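YCAC GENE product (Escherichia coli, PDB 1YAC) forms an octamer and is probably a hydrolase of unknown specificity, built on the isochorismatase-type alpha-beta-alpha sandwich. Local coordinates at residues A[41-46]-A[109-114]; A[53-58]-A[94-99]; A[121-126]-A[133-138]; A[125-130]-A[158-163]. One frame throughout, in Å; residues are numbered along the deposited sequence.

Contacts 1 to 3 join helices to the central parallel sheet of one three-layer alpha-beta-alpha sandwich; contact 4 packs the end of helix 115-128 on the turn between helix 145-158 and strand 161-163. Contact 1 lies about 2 Å from the centre of the chain and packs helix 33-49 on one face of the sheet; contacts 2 and 3 bring helices 94-102 and 115-128 to the other. Contacts 1 and 3, centres about 11 Å apart, meet through neighbouring strands: I110 N probably donates a hydrogen bond to F134 O at 2.8 Å. Contacts 3 and 4 share S125 and A126, with centres about 6 Å apart. Contact 2 stands about 14 Å from contacts 1 and 3, centre to centre, touching neither.

Contact 1 of 4, residues A[41-46]-A[109-114]; sequences LALGDL and IIAGVV
L43 lays one methyl of its branch against A111 and turns the other toward I109. Its CD2 reaches A111 CB at 3.4 Å, tighter than usual for two carbons, while CD1 keeps a looser 4.4 Å to I109 CG2. The leucine stands on helix 33-49 with CG opposite its own backbone N (chi1 -180°), which carries the branch off the helix and toward strand 107-112. I109 and A111 both present their CB to this helix; I110 between them turns its side chain to the other face of the sheet, where it meets V133. The small A111 lets the leucine come close, and L17 and V136 from the two flanking strands close in on it as well. Past A111 the strand runs through G112, whose backbone angles would jam a CB against the preceding carbonyl, and then to a cis peptide before V114, which sits at the N-cap of helix 115-128. A non-proline cis peptide at this point is a feature of isochorismatase-type hydrolases. No hydrogen bond spans the two segments: buried methyl groups alone join helix to strand, so the fit rests on shape and exclusion of water.

Contact 2 of 4, residues A[53-58]-A[94-99]; sequences PTILTT and EDFVKA
F96 points its ring at I55 and T57, where helix 94-102 covers strand 54-59 on one face of the alpha-beta-alpha sandwich. Helix and strand segments run almost antiparallel, at 168° with their axes 9.7 Å apart. The F96 side chain starts out along the flank of its helix, with CG opposite the backbone N (chi1 -178°), and only its far end closes on the strand. There it meets T57 at about a right angle and I55 on a slant. CE1 does most of the touching, 3.6 Å from T57 CG2 and 3.8 Å from I55 CG2; both methyls approach the ring obliquely. T57 gives the ring its carbon branch, while its OG1 is hydrogen-bonded to I82 O and R84 NH1 next door, which would probably hold the side chain's rotation and so the place of CG2. I55 divides its work: CG2 goes to the ring, and the longer arm rises off the sheet to the helix one turn beyond F96. Cutting I55 back to an alanine is likely to leave CE1 of F96 without that methyl and a gap beside A99. The end of that arm, I55 CD1, sits 3.5 Å from the backbone carbon C of A99 and 4.1 Å from A99 CB.

Contact 3 of 4, residues A[121-126]-A[133-138]; sequences FPALSA and VFVVTD
V133 straddles A123 and A126 with its two methyls, joining the helix and second strand of the beta-alpha-beta unit made by strand 107-112, helix 115-128 and strand 132-136. Such a crossover packs the helix on the sheet it connects, and here helix and strand segments run nearly antiparallel, at 166° with axes 9.2 Å apart. V133 gives up the most surface. Its CG1, opposite the backbone N (chi1 178°), lies 3.9 Å from A123 CB, and CG2 lies 3.8 Å from A126 CB, so each branch takes one alanine. CG2 also rests against the carbonyl oxygen A123 O. Both alanines are small enough for the backbones to come close, A123 and V133 having CA atoms 6.5 Å apart. A123 further touches V135 CG2 loosely, and A126 reaches across to L108 on the first strand of the unit. On the side of the helix away from the sheet, Y5 of a second subunit covers F121, L124 and S125. There F121 O accepts two bonds from S125, one from its backbone N and one from its hydroxyl: OG donates at 3.1 Å from above the carbonyl plane, 44° out of it.

Contact 4 of 4, residues A[125-130]-A[158-163]; sequences SAIEEG and AGAQLM
I127 reaches from the last turn of helix 115-128 to A158, G159 and A160, the corner where the chain leaves helix 145-158 for strand 161-163. Its two branches part at CB. CG2, opposite the backbone N, settles 3.3 Å from A158 O. The longer arm leaves beside the backbone N (chi1 -75°) and then runs straight out (chi2 169°), which brings CD1 against both alanines of the corner, 3.9 Å from A158 CB and 3.8 Å from A160 CB. CD1 is also 3.5 Å from A160 N, so this methyl covers backbone as well as side chains. G159 makes the corner possible: its positive phi closes a Schellman motif on helix 145-158, and a CB at these angles would jam against the carbonyl before it. The helix carrying I127 ends in the same way at G130, whose N bonds back to I127 O at 2.9 Å. Both helices thus end on a glycine-closed Schellman motif, and I127 of one packs on the corner of the other. T2 OG1 of the second subunit hydrogen-bonds with I127 O at the helix end, whereas Q157 NE2 and R154 NE of the third subunit hydrogen-bond to A160 O and Q161 OE1. I127 also touches V133 of strand 132-136, and A160 is backed by M155 of helix 145-158, just before strand 161-163, the outermost of this chain's sheet.

Contact 1 of 4, residues A[41-46]-A[109-114]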
loop_
_atom_site.group_PDB
_atom_site.type_symbol
_atom_site.label_atom_id
_atom_site.label_comp_id
_atom_site.label_asym_id
_atom_site.label_seq_id
_atom_site.Cartn_x
_atom_site.Cartn_y
_atom_site.Cartn_z
ATOM N N LEU A 41 16.352 14.238 -14.051
ATOM C CA LEU A 41 17.191 15.433 -14.112
ATOM C C LEU A 41 18.468 15.228 -13.300
ATOM O O LEU A 41 19.514 15.779 -13.627
ATOM C CB LEU A 41 16.422 16.664 -13.625
ATOM C CG LEU A 41 15.167 16.997 -14.440
ATOM C CD1 LEU A 41 14.553 18.293 -13.919
ATOM C CD2 LEU A 41 15.524 17.132 -15.910
ATOM N N ALA A 42 18.377 14.444 -12.235
ATOM C CA ALA A 42 19.539 14.165 -11.396
ATOM C C ALA A 42 20.555 13.396 -12.221
ATOM O O ALA A 42 21.750 13.706 -12.177
ATOM C CB ALA A 42 19.131 13.358 -10.171
ATOM N N LEU A 43 20.065 12.419 -12.990
ATOM C CA LEU A 43 20.908 11.587 -13.850
ATOM C C LEU A 43 21.573 12.453 -14.914
ATOM O O LEU A 43 22.762 12.304 -15.186
ATOM C CB LEU A 43 20.097 10.470 -14.519
ATOM C CG LEU A 43 20.887 9.520 -15.444
ATOM C CD1 LEU A 43 22.097 8.891 -14.725
ATOM C CD2 LEU A 43 19.950 8.434 -15.963
ATOM N N GLY A 44 20.807 13.343 -15.531
ATOM C CA GLY A 44 21.408 14.224 -16.519
ATOM C C GLY A 44 22.498 15.093 -15.887
ATOM O O GLY A 44 23.604 15.230 -16.435
ATOM N N ASP A 45 22.209 15.640 -14.707
ATOM C CA ASP A 45 23.156 16.502 -14.001
ATOM C C ASP A 45 24.430 15.762 -13.625
ATOM O O ASP A 45 25.526 16.331 -13.701
ATOM C CB ASP A 45 22.531 17.101 -12.737
ATOM C CG ASP A 45 21.596 18.259 -13.024
ATOM O OD1 ASP A 45 21.328 18.587 -14.205
ATOM O OD2 ASP A 45 21.135 18.860 -12.042
ATOM N N LEU A 46 24.306 14.503 -13.210
ATOM C CA LEU A 46 25.498 13.750 -12.833
ATOM C C LEU A 46 26.320 13.401 -14.070
ATOM O O LEU A 46 27.554 13.441 -14.029
ATOM C CB LEU A 46 25.160 12.513 -11.982
ATOM C CG LEU A 46 24.604 11.220 -12.576
ATOM C CD1 LEU A 46 25.724 10.343 -13.154
ATOM C CD2 LEU A 46 23.860 10.459 -11.486
ATOM N N ILE A 109 25.831 3.173 -18.612
ATOM C CA ILE A 109 24.839 3.523 -17.592
ATOM C C ILE A 109 23.595 3.822 -18.422
ATOM O O ILE A 109 23.577 4.787 -19.201
ATOM C CB ILE A 109 25.291 4.774 -16.816
ATOM C CG1 ILE A 109 26.588 4.472 -16.066
ATOM C CG2 ILE A 109 24.190 5.236 -15.861
ATOM C CD1 ILE A 109 27.292 5.702 -15.544
ATOM N N ILE A 110 22.558 3.006 -18.265
ATOM C CA ILE A 110 21.360 3.168 -19.079
ATOM C C ILE A 110 20.089 3.481 -18.297
ATOM O O ILE A 110 19.842 2.896 -17.242
ATOM C CB ILE A 110 21.104 1.881 -19.895
ATOM C CG1 ILE A 110 22.394 1.414 -20.572
ATOM C CG2 ILE A 110 20.034 2.133 -20.960
ATOM C CD1 ILE A 110 22.247 0.102 -21.373
ATOM N N ALA A 111 19.273 4.382 -18.847
ATOM C CA ALA A 111 17.994 4.758 -18.241
ATOM C C ALA A 111 17.081 5.186 -19.378
ATOM O O ALA A 111 17.565 5.600 -20.434
ATOM C CB ALA A 111 18.179 5.891 -17.249
ATOM N N GLY A 112 15.768 5.119 -19.171
ATOM C CA GLY A 112 14.845 5.490 -20.232
ATOM C C GLY A 112 13.423 5.018 -19.990
ATOM O O GLY A 112 13.088 4.602 -18.880
ATOM N N VAL A 113 12.571 5.121 -21.009
ATOM C CA VAL A 113 11.185 4.689 -20.868
ATOM C C VAL A 113 10.679 4.034 -22.150
ATOM O O VAL A 113 11.083 4.428 -23.246
ATOM C CB VAL A 113 10.212 5.835 -20.342
ATOM C CG1 VAL A 113 10.919 7.161 -20.141
ATOM C CG2 VAL A 113 8.958 5.981 -21.204
ATOM N N VAL A 114 9.959 2.917 -22.052
ATOM C CA VAL A 114 9.587 2.214 -20.819
ATOM C C VAL A 114 10.690 1.233 -20.425
ATOM O O VAL A 114 11.389 0.679 -21.270
ATOM C CB VAL A 114 8.206 1.503 -20.898
ATOM C CG1 VAL A 114 7.102 2.539 -21.110
ATOM C CG2 VAL A 114 8.178 0.442 -21.981
#

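Contact 2 of 4, residues A[53-58]-A[94-99]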
loop_
_atom_site.group_PDB
_atom_site.type_symbol
_atom_site.label_atom_id
_atom_site.label_comp_id
_atom_site.label_asym_id
_atom_site.label_seq_id
_atom_site.Cartn_x
_atom_site.Cartn_y
_atom_site.Cartn_z
ATOM N N PRO A 53 30.674 10.729 -21.530
ATOM C CA PRO A 53 30.145 10.804 -22.898
ATOM C C PRO A 53 28.697 10.355 -22.791
ATOM O O PRO A 53 28.421 9.291 -22.217
ATOM C CB PRO A 53 30.987 9.759 -23.639
ATOM C CG PRO A 53 32.320 9.912 -22.978
ATOM C CD PRO A 53 31.929 9.957 -21.493
ATOM N N THR A 54 27.784 11.155 -23.329
ATOM C CA THR A 54 26.352 10.866 -23.236
ATOM C C THR A 54 25.690 10.756 -24.606
ATOM O O THR A 54 26.028 11.493 -25.536
ATOM C CB THR A 54 25.663 11.962 -22.375
ATOM O OG1 THR A 54 26.258 11.967 -21.072
ATOM C CG2 THR A 54 24.153 11.721 -22.243
ATOM N N ILE A 55 24.789 9.790 -24.732
ATOM C CA ILE A 55 24.066 9.539 -25.971
ATOM C C ILE A 55 22.556 9.656 -25.750
ATOM O O ILE A 55 22.000 9.029 -24.848
ATOM C CB ILE A 55 24.412 8.143 -26.503
ATOM C CG1 ILE A 55 25.899 8.108 -26.870
ATOM C CG2 ILE A 55 23.586 7.797 -27.734
ATOM C CD1 ILE A 55 26.412 6.732 -27.050
ATOM N N LEU A 56 21.919 10.514 -26.536
ATOM C CA LEU A 56 20.477 10.723 -26.463
ATOM C C LEU A 56 19.821 10.034 -27.656
ATOM O O LEU A 56 20.368 10.028 -28.763
ATOM C CB LEU A 56 20.151 12.216 -26.535
ATOM C CG LEU A 56 20.847 13.165 -25.566
ATOM C CD1 LEU A 56 20.431 14.590 -25.924
ATOM C CD2 LEU A 56 20.500 12.836 -24.121
ATOM N N THR A 57 18.657 9.435 -27.438
ATOM C CA THR A 57 17.952 8.784 -28.532
ATOM C C THR A 57 16.462 8.863 -28.265
ATOM O O THR A 57 16.042 8.958 -27.113
ATOM C CB THR A 57 18.422 7.312 -28.755
ATOM O OG1 THR A 57 17.785 6.767 -29.925
ATOM C CG2 THR A 57 18.108 6.438 -27.541
ATOM N N THR A 58 15.674 8.923 -29.332
ATOM C CA THR A 58 14.224 9.012 -29.210
ATOM C C THR A 58 13.579 8.078 -30.211
ATOM O O THR A 58 14.196 7.682 -31.204
ATOM C CB THR A 58 13.710 10.436 -29.476
ATOM O OG1 THR A 58 14.058 10.815 -30.812
ATOM C CG2 THR A 58 14.308 11.434 -28.479
ATOM N N GLU A 94 21.753 1.231 -36.330
ATOM C CA GLU A 94 23.198 1.268 -36.582
ATOM C C GLU A 94 23.914 2.533 -36.091
ATOM O O GLU A 94 25.038 2.458 -35.568
ATOM C CB GLU A 94 23.469 1.032 -38.064
ATOM C CG GLU A 94 22.984 -0.330 -38.535
ATOM C CD GLU A 94 23.318 -0.609 -39.993
ATOM O OE1 GLU A 94 22.999 0.243 -40.855
ATOM O OE2 GLU A 94 23.891 -1.687 -40.270
ATOM N N ASP A 95 23.275 3.692 -36.260
ATOM C CA ASP A 95 23.848 4.955 -35.806
ATOM C C ASP A 95 23.990 4.953 -34.294
ATOM O O ASP A 95 24.974 5.466 -33.759
ATOM C CB ASP A 95 22.972 6.140 -36.213
ATOM C CG ASP A 95 23.167 6.543 -37.655
ATOM O OD1 ASP A 95 24.137 6.077 -38.285
ATOM O OD2 ASP A 95 22.360 7.346 -38.159
ATOM N N PHE A 96 23.001 4.382 -33.609
ATOM C CA PHE A 96 23.034 4.330 -32.153
ATOM C C PHE A 96 24.233 3.510 -31.664
ATOM O O PHE A 96 25.035 4.000 -30.869
ATOM C CB PHE A 96 21.721 3.758 -31.599
ATOM C CG PHE A 96 21.669 3.713 -30.099
ATOM C CD1 PHE A 96 21.333 4.848 -29.369
ATOM C CD2 PHE A 96 21.973 2.533 -29.409
ATOM C CE1 PHE A 96 21.297 4.816 -27.977
ATOM C CE2 PHE A 96 21.938 2.493 -28.016
ATOM C CZ PHE A 96 21.601 3.638 -27.303
ATOM N N VAL A 97 24.367 2.283 -32.165
ATOM C CA VAL A 97 25.474 1.413 -31.758
ATOM C C VAL A 97 26.824 2.069 -32.077
ATOM O O VAL A 97 27.743 2.053 -31.252
ATOM C CB VAL A 97 25.390 0.001 -32.413
ATOM C CG1 VAL A 97 26.530 -0.872 -31.907
ATOM C CG2 VAL A 97 24.065 -0.673 -32.070
ATOM N N LYS A 98 26.924 2.687 -33.251
ATOM C CA LYS A 98 28.156 3.366 -33.650
ATOM C C LYS A 98 28.519 4.448 -32.629
ATOM O O LYS A 98 29.665 4.528 -32.168
ATOM C CB LYS A 98 27.990 4.002 -35.030
ATOM C CG LYS A 98 28.700 3.274 -36.143
ATOM C CD LYS A 98 28.545 4.017 -37.464
ATOM C CE LYS A 98 29.119 5.426 -37.375
ATOM N NZ LYS A 98 28.997 6.155 -38.675
ATOM N N ALA A 99 27.528 5.247 -32.239
ATOM C CA ALA A 99 27.764 6.313 -31.266
ATOM C C ALA A 99 28.218 5.720 -29.930
ATOM O O ALA A 99 29.178 6.207 -29.324
ATOM C CB ALA A 99 26.508 7.164 -31.082
#

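Contact 3 of 4, residues A[121-126]-A[133-138]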
loop_
_atom_site.group_PDB
_atom_site.type_symbol
_atom_site.label_atom_id
_atom_site.label_comp_id
_atom_site.label_asym_id
_atom_site.label_seq_id
_atom_site.Cartn_x
_atom_site.Cartn_y
_atom_site.Cartn_z
ATOM N N PHE A 121 15.738 -3.869 -23.661
ATOM C CA PHE A 121 16.193 -4.400 -24.955
ATOM C C PHE A 121 17.657 -4.021 -25.240
ATOM O O PHE A 121 18.503 -4.911 -25.457
ATOM C CB PHE A 121 15.253 -3.995 -26.103
ATOM C CG PHE A 121 13.852 -4.583 -26.008
ATOM C CD1 PHE A 121 13.466 -5.381 -24.927
ATOM C CD2 PHE A 121 12.912 -4.312 -26.999
ATOM C CE1 PHE A 121 12.153 -5.902 -24.831
ATOM C CE2 PHE A 121 11.599 -4.829 -26.912
ATOM C CZ PHE A 121 11.224 -5.623 -25.823
ATOM N N PRO A 122 17.985 -2.709 -25.226
ATOM C CA PRO A 122 19.389 -2.383 -25.493
ATOM C C PRO A 122 20.327 -2.860 -24.377
ATOM O O PRO A 122 21.494 -3.178 -24.642
ATOM C CB PRO A 122 19.363 -0.863 -25.669
ATOM C CG PRO A 122 18.170 -0.433 -24.887
ATOM C CD PRO A 122 17.162 -1.487 -25.199
ATOM N N ALA A 123 19.835 -2.923 -23.135
ATOM C CA ALA A 123 20.686 -3.422 -22.041
ATOM C C ALA A 123 21.092 -4.876 -22.340
ATOM O O ALA A 123 22.260 -5.235 -22.224
ATOM C CB ALA A 123 19.963 -3.339 -20.684
ATOM N N LEU A 124 20.129 -5.693 -22.759
ATOM C CA LEU A 124 20.387 -7.097 -23.056
ATOM C C LEU A 124 21.298 -7.241 -24.274
ATOM O O LEU A 124 22.194 -8.089 -24.294
ATOM C CB LEU A 124 19.058 -7.844 -23.273
ATOM C CG LEU A 124 18.114 -7.868 -22.063
ATOM C CD1 LEU A 124 16.781 -8.521 -22.426
ATOM C CD2 LEU A 124 18.774 -8.591 -20.902
ATOM N N SER A 125 21.061 -6.415 -25.288
ATOM C CA SER A 125 21.872 -6.435 -26.508
ATOM C C SER A 125 23.316 -6.068 -26.173
ATOM O O SER A 125 24.252 -6.727 -26.626
ATOM C CB SER A 125 21.316 -5.437 -27.531
ATOM O OG SER A 125 20.042 -5.843 -28.040
ATOM N N ALA A 126 23.482 -5.041 -25.345
ATOM C CA ALA A 126 24.803 -4.566 -24.933
ATOM C C ALA A 126 25.567 -5.619 -24.118
ATOM O O ALA A 126 26.780 -5.786 -24.283
ATOM C CB ALA A 126 24.671 -3.256 -24.155
ATOM N N VAL A 133 26.942 -3.448 -18.121
ATOM C CA VAL A 133 25.750 -2.610 -18.076
ATOM C C VAL A 133 25.247 -2.326 -16.672
ATOM O O VAL A 133 25.119 -3.229 -15.849
ATOM C CB VAL A 133 24.617 -3.258 -18.921
ATOM C CG1 VAL A 133 23.333 -2.439 -18.860
ATOM C CG2 VAL A 133 25.073 -3.419 -20.376
ATOM N N PHE A 134 24.931 -1.056 -16.437
ATOM C CA PHE A 134 24.425 -0.572 -15.160
ATOM C C PHE A 134 23.098 0.139 -15.477
ATOM O O PHE A 134 23.076 1.139 -16.200
ATOM C CB PHE A 134 25.425 0.425 -14.556
ATOM C CG PHE A 134 26.786 -0.163 -14.275
ATOM C CD1 PHE A 134 27.691 -0.388 -15.308
ATOM C CD2 PHE A 134 27.168 -0.463 -12.974
ATOM C CE1 PHE A 134 28.972 -0.901 -15.047
ATOM C CE2 PHE A 134 28.434 -0.971 -12.694
ATOM C CZ PHE A 134 29.341 -1.193 -13.736
ATOM N N VAL A 135 21.997 -0.400 -14.968
ATOM C CA VAL A 135 20.671 0.169 -15.207
ATOM C C VAL A 135 20.277 1.104 -14.069
ATOM O O VAL A 135 20.402 0.734 -12.898
ATOM C CB VAL A 135 19.621 -0.965 -15.322
ATOM C CG1 VAL A 135 18.211 -0.400 -15.432
ATOM C CG2 VAL A 135 19.953 -1.845 -16.525
ATOM N N VAL A 136 19.865 2.330 -14.393
ATOM C CA VAL A 136 19.439 3.274 -13.358
ATOM C C VAL A 136 17.929 3.058 -13.222
ATOM O O VAL A 136 17.124 3.668 -13.930
ATOM C CB VAL A 136 19.763 4.731 -13.736
ATOM C CG1 VAL A 136 19.653 5.608 -12.516
ATOM C CG2 VAL A 136 21.169 4.834 -14.305
ATOM N N THR A 137 17.556 2.215 -12.266
ATOM C CA THR A 137 16.164 1.828 -12.068
ATOM C C THR A 137 15.226 2.922 -11.588
ATOM O O THR A 137 14.007 2.800 -11.742
ATOM C CB THR A 137 16.054 0.616 -11.122
ATOM O OG1 THR A 137 16.576 0.965 -9.840
ATOM C CG2 THR A 137 16.840 -0.567 -11.675
ATOM N N ASP A 138 15.776 3.944 -10.931
ATOM C CA ASP A 138 14.930 5.037 -10.471
ATOM C C ASP A 138 14.834 6.210 -11.456
ATOM O O ASP A 138 14.132 7.187 -11.187
ATOM C CB ASP A 138 15.258 5.464 -9.030
ATOM C CG ASP A 138 16.632 6.079 -8.877
ATOM O OD1 ASP A 138 17.464 5.997 -9.809
ATOM O OD2 ASP A 138 16.884 6.645 -7.790
#

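Contact 4 of 4, residues A[125-130]-A[158-163]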
loop_
_atom_site.group_PDB
_atom_site.type_symbol
_atom_site.label_atom_id
_atom_site.label_comp_id
_atom_site.label_asym_id
_atom_site.label_seq_id
_atom_site.Cartn_x
_atom_site.Cartn_y
_atom_site.Cartn_z
ATOM N N SER A 125 21.061 -6.415 -25.288
ATOM C CA SER A 125 21.872 -6.435 -26.508
ATOM C C SER A 125 23.316 -6.068 -26.173
ATOM O O SER A 125 24.252 -6.727 -26.626
ATOM C CB SER A 125 21.316 -5.437 -27.531
ATOM O OG SER A 125 20.042 -5.843 -28.040
ATOM N N ALA A 126 23.482 -5.041 -25.345
ATOM C CA ALA A 126 24.803 -4.566 -24.933
ATOM C C ALA A 126 25.567 -5.619 -24.118
ATOM O O ALA A 126 26.780 -5.786 -24.283
ATOM C CB ALA A 126 24.671 -3.256 -24.155
ATOM N N ILE A 127 24.853 -6.336 -23.251
ATOM C CA ILE A 127 25.468 -7.389 -22.446
ATOM C C ILE A 127 25.982 -8.471 -23.398
ATOM O O ILE A 127 27.121 -8.937 -23.253
ATOM C CB ILE A 127 24.461 -7.990 -21.410
ATOM C CG1 ILE A 127 24.262 -7.006 -20.250
ATOM C CG2 ILE A 127 24.947 -9.359 -20.883
ATOM C CD1 ILE A 127 23.117 -7.370 -19.317
ATOM N N GLU A 128 25.184 -8.827 -24.403
ATOM C CA GLU A 128 25.622 -9.846 -25.362
ATOM C C GLU A 128 26.884 -9.386 -26.098
ATOM O O GLU A 128 27.751 -10.188 -26.426
ATOM C CB GLU A 128 24.529 -10.166 -26.384
ATOM C CG GLU A 128 24.999 -11.134 -27.465
ATOM C CD GLU A 128 23.907 -11.533 -28.439
ATOM O OE1 GLU A 128 22.723 -11.603 -28.043
ATOM O OE2 GLU A 128 24.241 -11.809 -29.610
ATOM N N GLU A 129 26.980 -8.085 -26.349
ATOM C CA GLU A 129 28.140 -7.524 -27.033
ATOM C C GLU A 129 29.376 -7.405 -26.137
ATOM O O GLU A 129 30.441 -7.021 -26.608
ATOM C CB GLU A 129 27.801 -6.167 -27.656
ATOM C CG GLU A 129 26.860 -6.250 -28.851
ATOM C CD GLU A 129 27.413 -5.578 -30.100
ATOM O OE1 GLU A 129 28.642 -5.392 -30.199
ATOM O OE2 GLU A 129 26.620 -5.241 -31.001
ATOM N N GLY A 130 29.239 -7.720 -24.852
ATOM C CA GLY A 130 30.379 -7.654 -23.961
ATOM C C GLY A 130 30.517 -6.430 -23.087
ATOM O O GLY A 130 31.512 -6.294 -22.374
ATOM N N ALA A 158 20.388 -11.580 -16.887
ATOM C CA ALA A 158 21.379 -11.452 -17.954
ATOM C C ALA A 158 22.725 -10.918 -17.486
ATOM O O ALA A 158 23.690 -10.930 -18.243
ATOM C CB ALA A 158 20.838 -10.569 -19.059
ATOM N N GLY A 159 22.777 -10.389 -16.268
ATOM C CA GLY A 159 24.025 -9.857 -15.760
ATOM C C GLY A 159 24.071 -8.343 -15.592
ATOM O O GLY A 159 25.112 -7.796 -15.268
ATOM N N ALA A 160 22.958 -7.654 -15.816
ATOM C CA ALA A 160 22.943 -6.199 -15.632
ATOM C C ALA A 160 23.008 -5.881 -14.143
ATOM O O ALA A 160 22.467 -6.626 -13.321
ATOM C CB ALA A 160 21.677 -5.607 -16.219
ATOM N N GLN A 161 23.722 -4.819 -13.784
ATOM C CA GLN A 161 23.795 -4.400 -12.391
ATOM C C GLN A 161 22.701 -3.343 -12.206
ATOM O O GLN A 161 22.624 -2.377 -12.969
ATOM C CB GLN A 161 25.175 -3.824 -12.067
ATOM C CG GLN A 161 26.295 -4.861 -12.145
ATOM C CD GLN A 161 27.590 -4.391 -11.511
ATOM O OE1 GLN A 161 27.679 -4.264 -10.286
ATOM N NE2 GLN A 161 28.609 -4.142 -12.331
ATOM N N LEU A 162 21.804 -3.572 -11.249
ATOM C CA LEU A 162 20.717 -2.640 -10.989
ATOM C C LEU A 162 21.202 -1.614 -9.988
ATOM O O LEU A 162 21.650 -1.969 -8.902
ATOM C CB LEU A 162 19.488 -3.380 -10.439
ATOM C CG LEU A 162 18.933 -4.533 -11.285
ATOM C CD1 LEU A 162 17.642 -4.999 -10.654
ATOM C CD2 LEU A 162 18.705 -4.120 -12.737
ATOM N N MET A 163 21.155 -0.350 -10.385
ATOM C CA MET A 163 21.596 0.739 -9.535
ATOM C C MET A 163 20.587 1.895 -9.563
ATOM O O MET A 163 19.599 1.876 -10.312
ATOM C CB MET A 163 22.996 1.215 -9.983
ATOM C CG MET A 163 24.156 0.281 -9.514
ATOM S SD MET A 163 25.741 0.921 -9.973
ATOM C CE MET A 163 26.081 2.006 -8.649
#